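Local atomic coordinates of 5-formaminoimidazole-4-carboxamide-1-(beta)-D-ribofuranosyl 5'-monophosphate synthetase (Methanocaldococcus jannaschii, PDB entry 2R7L), a protein that catalyses the ATP- and formate-dependent, folate-independent formylation of AICAR to FAICAR in purine biosynthesis. Residues 226-231 with 253-258; 317-322 with 337-342; 16-21 with 84-89. One frame throughout, in Å; residues are numbered along the deposited sequence.

All three contacts are mostly buried, yet they sit at different depths. The centres of contacts 1 and 2 lie about 13 and 12 Å from the centre of the chain, that of contact 3 about 24 Å, in the parallel sheet near the N-terminus. Contacts 1 and 2 share the AICAR nucleotide and touch where N258 OD1 meets G318 CA at 3.3 Å. Their chemistry differs: contact 1 is polar, a strand pair gripping ATP and AICAR; contact 2 joins a glycine-led turn to a helix start through methyl packing and one water. Contact 3, with no known site, combines parallel-strand bonds, two hydroxyls and an isoleucine pair. Helix 339-353, which begins in contact 2, also packs on I19, I21 and I88 of contact 3.

Contact 1 of 3, residues 226-231 with 253-258; sequences DKRYES and YVITGN. With AMZ (aminoimidazole 4-carboxamide ribonucleotide), chain F; ATP (adenosine-5'-triphosphate), chain E.
Residues R228 to S231 run antiparallel to V254 to N258 in the ATP-grasp sheet, the axes approaching to 4.6 Å, and a classic beta bulge sets T256 and G257 together against Y229. Y229 N donates to G257 O. Y229 O takes two bonds from T256: the backbone N lies in its carbonyl plane, whereas OG1 comes from above that plane at 2.8 Å. Past the bulge, S231 and V254 exchange backbone bonds, and G257 and N258 also pair with a strand of the second subunit. R228, E230, I255 and N258 share the face that meets ATP and AICAR. Bent at chi2 (-58°) and again at chi3, R228 lays CD 3.5 Å from I255 CD1 and turns one guanidinium face to AMZ N2. Its NE and NH2 make weak bonds to ATP O2G. NH1 forms a salt bridge with D226 OD2 (3.2 Å), whose OD1 is bonded to H210, and NH2 is salt-bridged to D316. E230 OE1 accepts from ATP O2' at 3.1 Å and also pairs with R238 of the third subunit. The N258 amide reads the AICAR carboxamide doubly: AMZ N2 donates to OD1 at 3.0 Å while ND2 donates to AMZ O5 at 2.8 Å.

Contact 2 of 3, residues 317-322 with 337-342; sequences GGTNSF and LSMGQR. With AMZ (aminoimidazole 4-carboxamide ribonucleotide), chain F.
T319 and M339 meet methyl against methylene: T319 CG2 lies 3.6 Å from M339 CB, the two side chains crossing at a slant. T319 holds OG1 between its backbone N and carbonyl carbon (chi1 49°), where D316 O binds it, and this leaves CG2 as the branch that faces the helix. M339 starts with CG pointing opposite its backbone N (chi1 -177°), then bends at chi2 and chi3 and curls back, bringing CE to 4.2 Å from the same T319 CG2. One methyl thus meets three carbons of the methionine, CB, CG and CE.

F322 approaches differently. Its ring reaches M339 N through CE2 at 3.9 Å and has L337 O at its edge, while one ring face carries T319 O and a water, both displaced toward the rim. No direct hydrogen bond joins the segments; that water does the joining. It donates to T319 O (2.7 Å), weakly to F322 O, and accepts from M339 N (2.8 Å), so the first amide of the helix is tied to T319 O of the 3-10 turn and, weakly, to F322 O.

S338 presses CB to 3.6 Å from F322 O. Its OG accepts from Q341 N (3.2 Å) as the N-cap of helix 339-353. In the turn itself, S321 OG donates to G318 O nearly in line with its C=O bond, and G318 O also takes S321 N.

At the start of the 3-10 turn G317 and G318 line the AICAR pocket: G318 N is 3.6 Å from AMZ N2, and a CB on G317 would run into ring carbon C3A. The arrangement is a 3-10 turn set against an N-capped helix start, with its two leading glycines forming part of the nucleotide-binding site.

Contact 3 of 3, residues 16-21 with 84-89; sequences KDEITI and ELNSIV
T20 grips the backbone and the side chain of the 84-89 segment at once. Its CB lies 3.8 Å from L85 O. From there the branches part: CG2, beside the backbone N and opposite the carbonyl carbon, comes to 3.4 Å from L85 O, whereas OG1, set between the two backbone atoms (chi1 69°), donates to L85 O from above its carbonyl plane at 3.1 Å. The same OG1 lies 2.9 Å from S87 OG, which also has a weak bond to L82 O. A valine here would lose OG1 and is likely to leave L85 O without this donor and S87 OG without its hydroxyl neighbour.

The backbone adds T20 N to N86 O and I88 N to T20 O, parallel bridges pairing T20 with S87 and I21 with I88. They set strand 20-24 beside 87-89 in the four-stranded parallel sheet of order 3-2-1-4, consistent with the Rossmann-type family assigned to this region. The chain enters strand 87-89 from helix 76-84 through a Schellman motif, N86 taking the positive phi (61°).

N86 turns CB toward E18 O, 3.4 Å away, while its OD1 accepts from N15 N and, at the tip of E18, OE2 accepts from F64 N of the fourth subunit. On the face away from T20 and S87, I19 CG2 rests 3.8 Å from I88 CD1, and F11 of helix 4-11 packs on both isoleucines, with I347 of helix 339-353 against I88.

Contact 1 of 3, residues 226-231 with 253-258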
loop_
_atom_site.group_PDB
_atom_site.type_symbol
_atom_site.label_atom_id
_atom_site.label_comp_id
_atom_site.label_asym_id
_atom_site.label_seq_id
_atom_site.Cartn_x
_atom_site.Cartn_y
_atom_site.Cartn_z
ATOM N N ASP A 226 13.090 14.780 16.882
ATOM C CA ASP A 226 12.446 16.084 16.741
ATOM C C ASP A 226 13.298 17.159 17.408
ATOM O O ASP A 226 14.197 16.863 18.203
ATOM C CB ASP A 226 11.049 16.080 17.381
ATOM C CG ASP A 226 11.101 16.006 18.910
ATOM O OD1 ASP A 226 11.431 14.919 19.432
ATOM O OD2 ASP A 226 10.797 17.021 19.592
ATOM N N LYS A 227 13.018 18.410 17.069
ATOM C CA LYS A 227 13.539 19.526 17.840
ATOM C C LYS A 227 12.355 20.232 18.482
ATOM O O LYS A 227 11.277 20.310 17.891
ATOM C CB LYS A 227 14.385 20.467 16.975
ATOM C CG LYS A 227 13.617 21.332 16.008
ATOM C CD LYS A 227 14.492 22.463 15.499
ATOM C CE LYS A 227 13.662 23.513 14.802
ATOM N NZ LYS A 227 14.393 24.789 14.635
ATOM N N ARG A 228 12.550 20.717 19.703
ATOM C CA ARG A 228 11.468 21.324 20.464
ATOM C C ARG A 228 11.062 22.657 19.868
ATOM O O ARG A 228 11.881 23.353 19.265
ATOM C CB ARG A 228 11.885 21.548 21.917
ATOM C CG ARG A 228 12.359 20.311 22.642
ATOM C CD ARG A 228 11.285 19.245 22.637
ATOM N NE ARG A 228 11.349 18.416 23.831
ATOM C CZ ARG A 228 11.014 17.131 23.871
ATOM N NH1 ARG A 228 10.596 16.515 22.773
ATOM N NH2 ARG A 228 11.105 16.460 25.012
ATOM N N TYR A 229 9.792 23.003 20.060
ATOM C CA TYR A 229 9.239 24.285 19.645
ATOM C C TYR A 229 8.643 24.855 20.921
ATOM O O TYR A 229 7.569 24.432 21.365
ATOM C CB TYR A 229 8.164 24.072 18.579
ATOM C CG TYR A 229 7.859 25.268 17.720
ATOM C CD1 TYR A 229 8.855 26.158 17.365
ATOM C CD2 TYR A 229 6.582 25.484 17.224
ATOM C CE1 TYR A 229 8.593 27.239 16.573
ATOM C CE2 TYR A 229 6.309 26.571 16.413
ATOM C CZ TYR A 229 7.324 27.442 16.099
ATOM O OH TYR A 229 7.088 28.535 15.306
ATOM N N GLU A 230 9.362 25.803 21.518
ATOM C CA GLU A 230 9.070 26.279 22.868
ATOM C C GLU A 230 8.669 27.760 22.904
ATOM O O GLU A 230 9.161 28.563 22.121
ATOM C CB GLU A 230 10.271 25.994 23.778
ATOM C CG GLU A 230 10.476 24.501 24.026
ATOM C CD GLU A 230 11.868 24.139 24.497
ATOM O OE1 GLU A 230 12.814 24.925 24.262
ATOM O OE2 GLU A 230 12.014 23.048 25.094
ATOM N N SER A 231 7.741 28.095 23.796
ATOM C CA SER A 231 7.266 29.467 23.968
ATOM C C SER A 231 7.621 29.944 25.389
ATOM O O SER A 231 7.409 29.212 26.344
ATOM C CB SER A 231 5.753 29.517 23.759
ATOM O OG SER A 231 5.281 30.851 23.646
ATOM N N TYR A 253 10.501 28.640 28.493
ATOM C CA TYR A 253 10.788 27.452 27.695
ATOM C C TYR A 253 9.667 26.419 27.812
ATOM O O TYR A 253 9.914 25.237 28.026
ATOM C CB TYR A 253 12.140 26.866 28.119
ATOM C CG TYR A 253 13.297 27.811 27.862
ATOM C CD1 TYR A 253 14.142 27.621 26.774
ATOM C CD2 TYR A 253 13.532 28.905 28.695
ATOM C CE1 TYR A 253 15.195 28.482 26.527
ATOM C CE2 TYR A 253 14.586 29.782 28.449
ATOM C CZ TYR A 253 15.412 29.561 27.367
ATOM O OH TYR A 253 16.456 30.417 27.110
ATOM N N VAL A 254 8.431 26.885 27.670
ATOM C CA VAL A 254 7.265 26.019 27.750
ATOM C C VAL A 254 7.086 25.221 26.452
ATOM O O VAL A 254 6.915 25.810 25.379
ATOM C CB VAL A 254 5.993 26.851 27.983
ATOM C CG1 VAL A 254 4.777 25.940 28.116
ATOM C CG2 VAL A 254 6.149 27.731 29.216
ATOM N N ILE A 255 7.118 23.889 26.545
ATOM C CA ILE A 255 6.946 23.051 25.353
ATOM C C ILE A 255 5.589 23.285 24.707
ATOM O O ILE A 255 4.548 23.156 25.360
ATOM C CB ILE A 255 7.142 21.531 25.632
ATOM C CG1 ILE A 255 7.267 20.765 24.315
ATOM C CG2 ILE A 255 5.994 20.960 26.466
ATOM C CD1 ILE A 255 8.466 21.186 23.479
ATOM N N THR A 256 5.600 23.648 23.426
ATOM C CA THR A 256 4.347 23.865 22.711
ATOM C C THR A 256 4.171 22.967 21.481
ATOM O O THR A 256 3.072 22.866 20.938
ATOM C CB THR A 256 4.159 25.337 22.287
ATOM O OG1 THR A 256 5.087 25.676 21.247
ATOM C CG2 THR A 256 4.352 26.258 23.474
ATOM N N GLY A 257 5.242 22.321 21.041
ATOM C CA GLY A 257 5.180 21.539 19.815
ATOM C C GLY A 257 6.532 21.041 19.374
ATOM O O GLY A 257 7.535 21.261 20.056
ATOM N N ASN A 258 6.559 20.365 18.227
ATOM C CA ASN A 258 7.767 19.716 17.753
ATOM C C ASN A 258 7.921 19.848 16.245
ATOM O O ASN A 258 6.947 19.926 15.508
ATOM C CB ASN A 258 7.788 18.231 18.154
ATOM C CG ASN A 258 7.391 18.006 19.609
ATOM O OD1 ASN A 258 8.241 17.765 20.470
ATOM N ND2 ASN A 258 6.096 18.080 19.886
HETATM O O5 AMZ F . 5.431 17.674 22.584
HETATM C C6 AMZ F . 6.242 17.477 23.493
HETATM N N2 AMZ F . 7.560 17.428 23.326
HETATM C C3A AMZ F . 5.768 17.284 24.924
HETATM C C7A AMZ F . 6.557 17.176 26.055
HETATM N N3 AMZ F . 7.889 17.209 26.124
HETATM N N1 AMZ F . 4.497 17.212 25.298
HETATM C C5 AMZ F . 4.489 17.054 26.630
HETATM N N AMZ F . 5.745 17.033 27.088
HETATM C C1 AMZ F . 6.158 16.863 28.502
HETATM C C2 AMZ F . 6.237 18.188 29.260
HETATM C C3 AMZ F . 4.945 18.221 30.055
HETATM O O2 AMZ F . 5.184 18.839 31.318
HETATM O O1 AMZ F . 7.357 18.114 30.151
HETATM O O AMZ F . 5.099 16.091 29.093
HETATM C C AMZ F . 4.659 16.740 30.289
HETATM C C4 AMZ F . 3.149 16.457 30.416
HETATM O O3 AMZ F . 2.464 16.923 29.257
HETATM P P AMZ F . 1.091 17.690 29.416
HETATM O OP1 AMZ F . -0.022 16.869 29.960
HETATM O O4 AMZ F . 1.361 18.961 30.364
HETATM O OP2 AMZ F . 0.708 18.289 27.960
HETATM P PG ATP E . 10.164 19.261 28.380
HETATM O O1G ATP E . 9.417 18.042 28.873
HETATM O O2G ATP E . 11.165 18.977 27.278
HETATM O O3G ATP E . 9.270 20.448 28.109
HETATM P PB ATP E . 12.359 18.916 30.167
HETATM O O1B ATP E . 12.445 17.594 29.445
HETATM O O2B ATP E . 12.353 18.912 31.680
HETATM O O3B ATP E . 11.049 19.722 29.662
HETATM P PA ATP E . 14.278 21.047 30.419
HETATM O O1A ATP E . 15.549 20.569 31.071
HETATM O O2A ATP E . 13.215 21.785 31.187
HETATM O O3A ATP E . 13.611 19.792 29.637
HETATM O "O5'" ATP E . 14.714 21.974 29.188
HETATM C "C5'" ATP E . 13.770 22.864 28.615
HETATM C "C4'" ATP E . 14.456 23.592 27.471
HETATM O "O4'" ATP E . 15.493 24.443 27.971
HETATM C "C3'" ATP E . 15.143 22.646 26.502
HETATM O "O3'" ATP E . 14.250 22.170 25.490
HETATM C "C2'" ATP E . 16.255 23.504 25.931
HETATM O "O2'" ATP E . 15.772 24.282 24.837
HETATM C "C1'" ATP E . 16.611 24.444 27.077
HETATM N N9 ATP E . 17.768 23.868 27.788
HETATM C C8 ATP E . 17.687 22.963 28.783
HETATM N N7 ATP E . 18.921 22.616 29.222
HETATM C C5 ATP E . 19.819 23.324 28.510
HETATM C C6 ATP E . 21.293 23.444 28.481
HETATM N N6 ATP E . 22.076 22.719 29.316
HETATM N N1 ATP E . 21.826 24.289 27.576
HETATM C C2 ATP E . 21.057 25.013 26.732
HETATM N N3 ATP E . 19.715 24.959 26.713
HETATM C C4 ATP E . 19.052 24.138 27.555
#

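Contact 2 of 3, residues 317-322 with 337-342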
loop_
_atom_site.group_PDB
_atom_site.type_symbol
_atom_site.label_atom_id
_atom_site.label_comp_id
_atom_site.label_asym_id
_atom_site.label_seq_id
_atom_site.Cartn_x
_atom_site.Cartn_y
_atom_site.Cartn_z
ATOM N N GLY A 317 7.096 13.067 24.343
ATOM C CA GLY A 317 6.083 13.780 23.561
ATOM C C GLY A 317 6.464 14.076 22.121
ATOM O O GLY A 317 5.597 14.253 21.271
ATOM N N GLY A 318 7.763 14.143 21.848
ATOM C CA GLY A 318 8.241 14.485 20.516
ATOM C C GLY A 318 7.998 13.436 19.442
ATOM O O GLY A 318 8.183 13.714 18.248
ATOM N N THR A 319 7.606 12.228 19.858
ATOM C CA THR A 319 7.256 11.162 18.921
ATOM C C THR A 319 6.031 11.553 18.104
ATOM O O THR A 319 5.753 10.961 17.066
ATOM C CB THR A 319 6.979 9.814 19.625
ATOM O OG1 THR A 319 6.067 10.021 20.707
ATOM C CG2 THR A 319 8.265 9.198 20.166
ATOM N N ASN A 320 5.309 12.566 18.571
ATOM C CA ASN A 320 4.169 13.076 17.830
ATOM C C ASN A 320 4.564 13.654 16.469
ATOM O O ASN A 320 3.746 13.706 15.557
ATOM C CB ASN A 320 3.386 14.096 18.663
ATOM C CG ASN A 320 2.763 13.479 19.906
ATOM O OD1 ASN A 320 2.455 12.285 19.932
ATOM N ND2 ASN A 320 2.581 14.289 20.947
ATOM N N SER A 321 5.821 14.065 16.317
ATOM C CA SER A 321 6.274 14.626 15.049
ATOM C C SER A 321 6.277 13.594 13.909
ATOM O O SER A 321 6.203 13.974 12.739
ATOM C CB SER A 321 7.661 15.280 15.186
ATOM O OG SER A 321 8.625 14.326 15.592
ATOM N N PHE A 322 6.382 12.303 14.243
ATOM C CA PHE A 322 6.288 11.238 13.234
ATOM C C PHE A 322 5.140 10.238 13.455
ATOM O O PHE A 322 5.352 9.024 13.464
ATOM C CB PHE A 322 7.636 10.527 13.002
ATOM C CG PHE A 322 8.232 9.887 14.234
ATOM C CD1 PHE A 322 8.785 10.659 15.246
ATOM C CD2 PHE A 322 8.266 8.508 14.361
ATOM C CE1 PHE A 322 9.341 10.072 16.370
ATOM C CE2 PHE A 322 8.813 7.916 15.484
ATOM C CZ PHE A 322 9.358 8.700 16.492
ATOM N N LEU A 337 5.818 3.906 10.055
ATOM C CA LEU A 337 5.829 3.383 11.418
ATOM C C LEU A 337 6.009 4.481 12.468
ATOM O O LEU A 337 7.028 5.171 12.465
ATOM C CB LEU A 337 6.969 2.362 11.554
ATOM C CG LEU A 337 7.205 1.738 12.932
ATOM C CD1 LEU A 337 6.089 0.767 13.297
ATOM C CD2 LEU A 337 8.547 1.030 12.968
ATOM N N SER A 338 5.027 4.635 13.361
ATOM C CA SER A 338 5.152 5.524 14.520
ATOM C C SER A 338 5.673 4.777 15.739
ATOM O O SER A 338 5.708 3.550 15.760
ATOM C CB SER A 338 3.800 6.145 14.879
ATOM O OG SER A 338 2.915 5.148 15.371
ATOM N N MET A 339 6.071 5.526 16.766
ATOM C CA MET A 339 6.484 4.920 18.022
ATOM C C MET A 339 5.329 4.141 18.652
ATOM O O MET A 339 5.514 3.031 19.153
ATOM C CB MET A 339 6.992 5.984 18.998
ATOM C CG MET A 339 7.497 5.404 20.305
ATOM S SD MET A 339 8.934 4.342 20.103
ATOM C CE MET A 339 10.274 5.524 19.957
ATOM N N GLY A 340 4.139 4.730 18.634
ATOM C CA GLY A 340 2.943 4.040 19.127
ATOM C C GLY A 340 2.710 2.662 18.503
ATOM O O GLY A 340 2.316 1.713 19.199
ATOM N N GLN A 341 2.943 2.542 17.195
ATOM C CA GLN A 341 2.773 1.264 16.504
ATOM C C GLN A 341 3.889 0.280 16.823
ATOM O O GLN A 341 3.664 -0.932 16.856
ATOM C CB GLN A 341 2.671 1.434 14.979
ATOM C CG GLN A 341 2.322 0.110 14.289
ATOM C CD GLN A 341 2.123 0.218 12.797
ATOM O OE1 GLN A 341 2.309 1.281 12.201
ATOM N NE2 GLN A 341 1.744 -0.901 12.176
ATOM N N ARG A 342 5.093 0.808 17.030
ATOM C CA ARG A 342 6.244 0.006 17.447
ATOM C C ARG A 342 6.050 -0.592 18.843
ATOM O O ARG A 342 6.462 -1.721 19.107
ATOM C CB ARG A 342 7.525 0.840 17.419
ATOM C CG ARG A 342 8.779 0.052 17.787
ATOM C CD ARG A 342 9.034 -1.048 16.790
ATOM N NE ARG A 342 10.061 -2.002 17.211
ATOM C CZ ARG A 342 9.820 -3.083 17.950
ATOM N NH1 ARG A 342 8.584 -3.343 18.377
ATOM N NH2 ARG A 342 10.821 -3.900 18.276
HETATM O O5 AMZ F . 5.431 17.674 22.584
HETATM C C6 AMZ F . 6.242 17.477 23.493
HETATM N N2 AMZ F . 7.560 17.428 23.326
HETATM C C3A AMZ F . 5.768 17.284 24.924
HETATM C C7A AMZ F . 6.557 17.176 26.055
HETATM N N3 AMZ F . 7.889 17.209 26.124
HETATM N N1 AMZ F . 4.497 17.212 25.298
HETATM C C5 AMZ F . 4.489 17.054 26.630
HETATM N N AMZ F . 5.745 17.033 27.088
HETATM C C1 AMZ F . 6.158 16.863 28.502
HETATM C C2 AMZ F . 6.237 18.188 29.260
HETATM C C3 AMZ F . 4.945 18.221 30.055
HETATM O O2 AMZ F . 5.184 18.839 31.318
HETATM O O1 AMZ F . 7.357 18.114 30.151
HETATM O O AMZ F . 5.099 16.091 29.093
HETATM C C AMZ F . 4.659 16.740 30.289
HETATM C C4 AMZ F . 3.149 16.457 30.416
HETATM O O3 AMZ F . 2.464 16.923 29.257
HETATM P P AMZ F . 1.091 17.690 29.416
HETATM O OP1 AMZ F . -0.022 16.869 29.960
HETATM O O4 AMZ F . 1.361 18.961 30.364
HETATM O OP2 AMZ F . 0.708 18.289 27.960
HETATM O O HOH W 1 5.699 8.337 16.486
#

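Contact 3 of 3, residues 16-21 with 84-89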
loop_
_atom_site.group_PDB
_atom_site.type_symbol
_atom_site.label_atom_id
_atom_site.label_comp_id
_atom_site.label_asym_id
_atom_site.label_seq_id
_atom_site.Cartn_x
_atom_site.Cartn_y
_atom_site.Cartn_z
ATOM N N LYS A 16 -6.731 -14.013 27.348
ATOM C CA LYS A 16 -5.608 -13.837 26.418
ATOM C C LYS A 16 -5.997 -13.697 24.942
ATOM O O LYS A 16 -5.125 -13.500 24.091
ATOM C CB LYS A 16 -4.608 -14.986 26.557
ATOM C CG LYS A 16 -4.177 -15.288 27.981
ATOM C CD LYS A 16 -3.233 -14.236 28.536
ATOM C CE LYS A 16 -2.736 -14.648 29.909
ATOM N NZ LYS A 16 -3.882 -15.011 30.788
ATOM N N ASP A 17 -7.290 -13.807 24.640
ATOM C CA ASP A 17 -7.766 -13.707 23.259
ATOM C C ASP A 17 -8.321 -12.311 23.010
ATOM O O ASP A 17 -8.672 -11.961 21.881
ATOM C CB ASP A 17 -8.872 -14.739 22.973
ATOM C CG ASP A 17 -8.391 -16.172 23.085
ATOM O OD1 ASP A 17 -7.291 -16.484 22.586
ATOM O OD2 ASP A 17 -9.132 -16.994 23.667
ATOM N N GLU A 18 -8.413 -11.524 24.077
ATOM C CA GLU A 18 -9.026 -10.206 24.001
ATOM C C GLU A 18 -8.186 -9.116 24.663
ATOM O O GLU A 18 -8.729 -8.187 25.268
ATOM C CB GLU A 18 -10.419 -10.248 24.620
ATOM C CG GLU A 18 -11.287 -11.352 24.044
ATOM C CD GLU A 18 -12.689 -11.337 24.597
ATOM O OE1 GLU A 18 -12.987 -10.463 25.439
ATOM O OE2 GLU A 18 -13.492 -12.202 24.188
ATOM N N ILE A 19 -6.866 -9.228 24.544
ATOM C CA ILE A 19 -5.968 -8.228 25.114
ATOM C C ILE A 19 -6.141 -6.902 24.375
ATOM O O ILE A 19 -6.019 -6.839 23.146
ATOM C CB ILE A 19 -4.493 -8.672 25.052
ATOM C CG1 ILE A 19 -4.280 -9.959 25.851
ATOM C CG2 ILE A 19 -3.570 -7.567 25.557
ATOM C CD1 ILE A 19 -4.713 -9.872 27.290
ATOM N N THR A 20 -6.460 -5.856 25.127
ATOM C CA THR A 20 -6.577 -4.523 24.557
ATOM C C THR A 20 -5.405 -3.652 25.009
ATOM O O THR A 20 -4.654 -4.016 25.921
ATOM C CB THR A 20 -7.884 -3.835 24.964
ATOM O OG1 THR A 20 -7.848 -3.535 26.363
ATOM C CG2 THR A 20 -9.084 -4.722 24.657
ATOM N N ILE A 21 -5.246 -2.510 24.357
ATOM C CA ILE A 21 -4.215 -1.555 24.745
ATOM C C ILE A 21 -4.892 -0.298 25.232
ATOM O O ILE A 21 -5.757 0.254 24.549
ATOM C CB ILE A 21 -3.252 -1.244 23.584
ATOM C CG1 ILE A 21 -2.342 -2.450 23.341
ATOM C CG2 ILE A 21 -2.422 0.014 23.890
ATOM C CD1 ILE A 21 -1.453 -2.326 22.129
ATOM N N GLU A 84 -10.965 -5.513 33.639
ATOM C CA GLU A 84 -12.074 -6.271 33.067
ATOM C C GLU A 84 -12.064 -6.189 31.545
ATOM O O GLU A 84 -12.724 -6.977 30.867
ATOM C CB GLU A 84 -13.411 -5.750 33.596
ATOM C CG GLU A 84 -13.719 -6.145 35.034
ATOM C CD GLU A 84 -14.992 -5.497 35.557
ATOM O OE1 GLU A 84 -15.654 -4.766 34.785
ATOM O OE2 GLU A 84 -15.332 -5.715 36.741
ATOM N N LEU A 85 -11.316 -5.223 31.020
ATOM C CA LEU A 85 -11.205 -5.017 29.585
ATOM C C LEU A 85 -9.955 -5.685 29.055
ATOM O O LEU A 85 -9.668 -5.618 27.859
ATOM C CB LEU A 85 -11.183 -3.525 29.260
ATOM C CG LEU A 85 -12.548 -2.839 29.290
ATOM C CD1 LEU A 85 -12.385 -1.340 29.185
ATOM C CD2 LEU A 85 -13.436 -3.360 28.171
ATOM N N ASN A 86 -9.215 -6.335 29.952
ATOM C CA ASN A 86 -7.964 -7.012 29.592
ATOM C C ASN A 86 -6.902 -6.062 29.023
ATOM O O ASN A 86 -6.101 -6.443 28.163
ATOM C CB ASN A 86 -8.236 -8.170 28.627
ATOM C CG ASN A 86 -9.308 -9.114 29.143
ATOM O OD1 ASN A 86 -9.068 -9.910 30.054
ATOM N ND2 ASN A 86 -10.500 -9.024 28.567
ATOM N N SER A 87 -6.893 -4.832 29.531
ATOM C CA SER A 87 -5.989 -3.787 29.049
ATOM C C SER A 87 -4.573 -3.889 29.590
ATOM O O SER A 87 -4.364 -4.041 30.799
ATOM C CB SER A 87 -6.541 -2.413 29.408
ATOM O OG SER A 87 -7.865 -2.233 28.933
ATOM N N ILE A 88 -3.603 -3.814 28.682
ATOM C CA ILE A 88 -2.231 -3.476 29.038
ATOM C C ILE A 88 -2.095 -1.966 28.849
ATOM O O ILE A 88 -2.302 -1.452 27.743
ATOM C CB ILE A 88 -1.214 -4.174 28.138
ATOM C CG1 ILE A 88 -1.327 -5.697 28.272
ATOM C CG2 ILE A 88 0.211 -3.694 28.447
ATOM C CD1 ILE A 88 -0.376 -6.457 27.362
ATOM N N VAL A 89 -1.766 -1.258 29.928
ATOM C CA VAL A 89 -1.631 0.199 29.880
ATOM C C VAL A 89 -0.271 0.631 29.341
ATOM O O VAL A 89 0.769 0.118 29.766
ATOM C CB VAL A 89 -1.849 0.841 31.263
ATOM C CG1 VAL A 89 -1.471 2.323 31.237
ATOM C CG2 VAL A 89 -3.295 0.663 31.703
#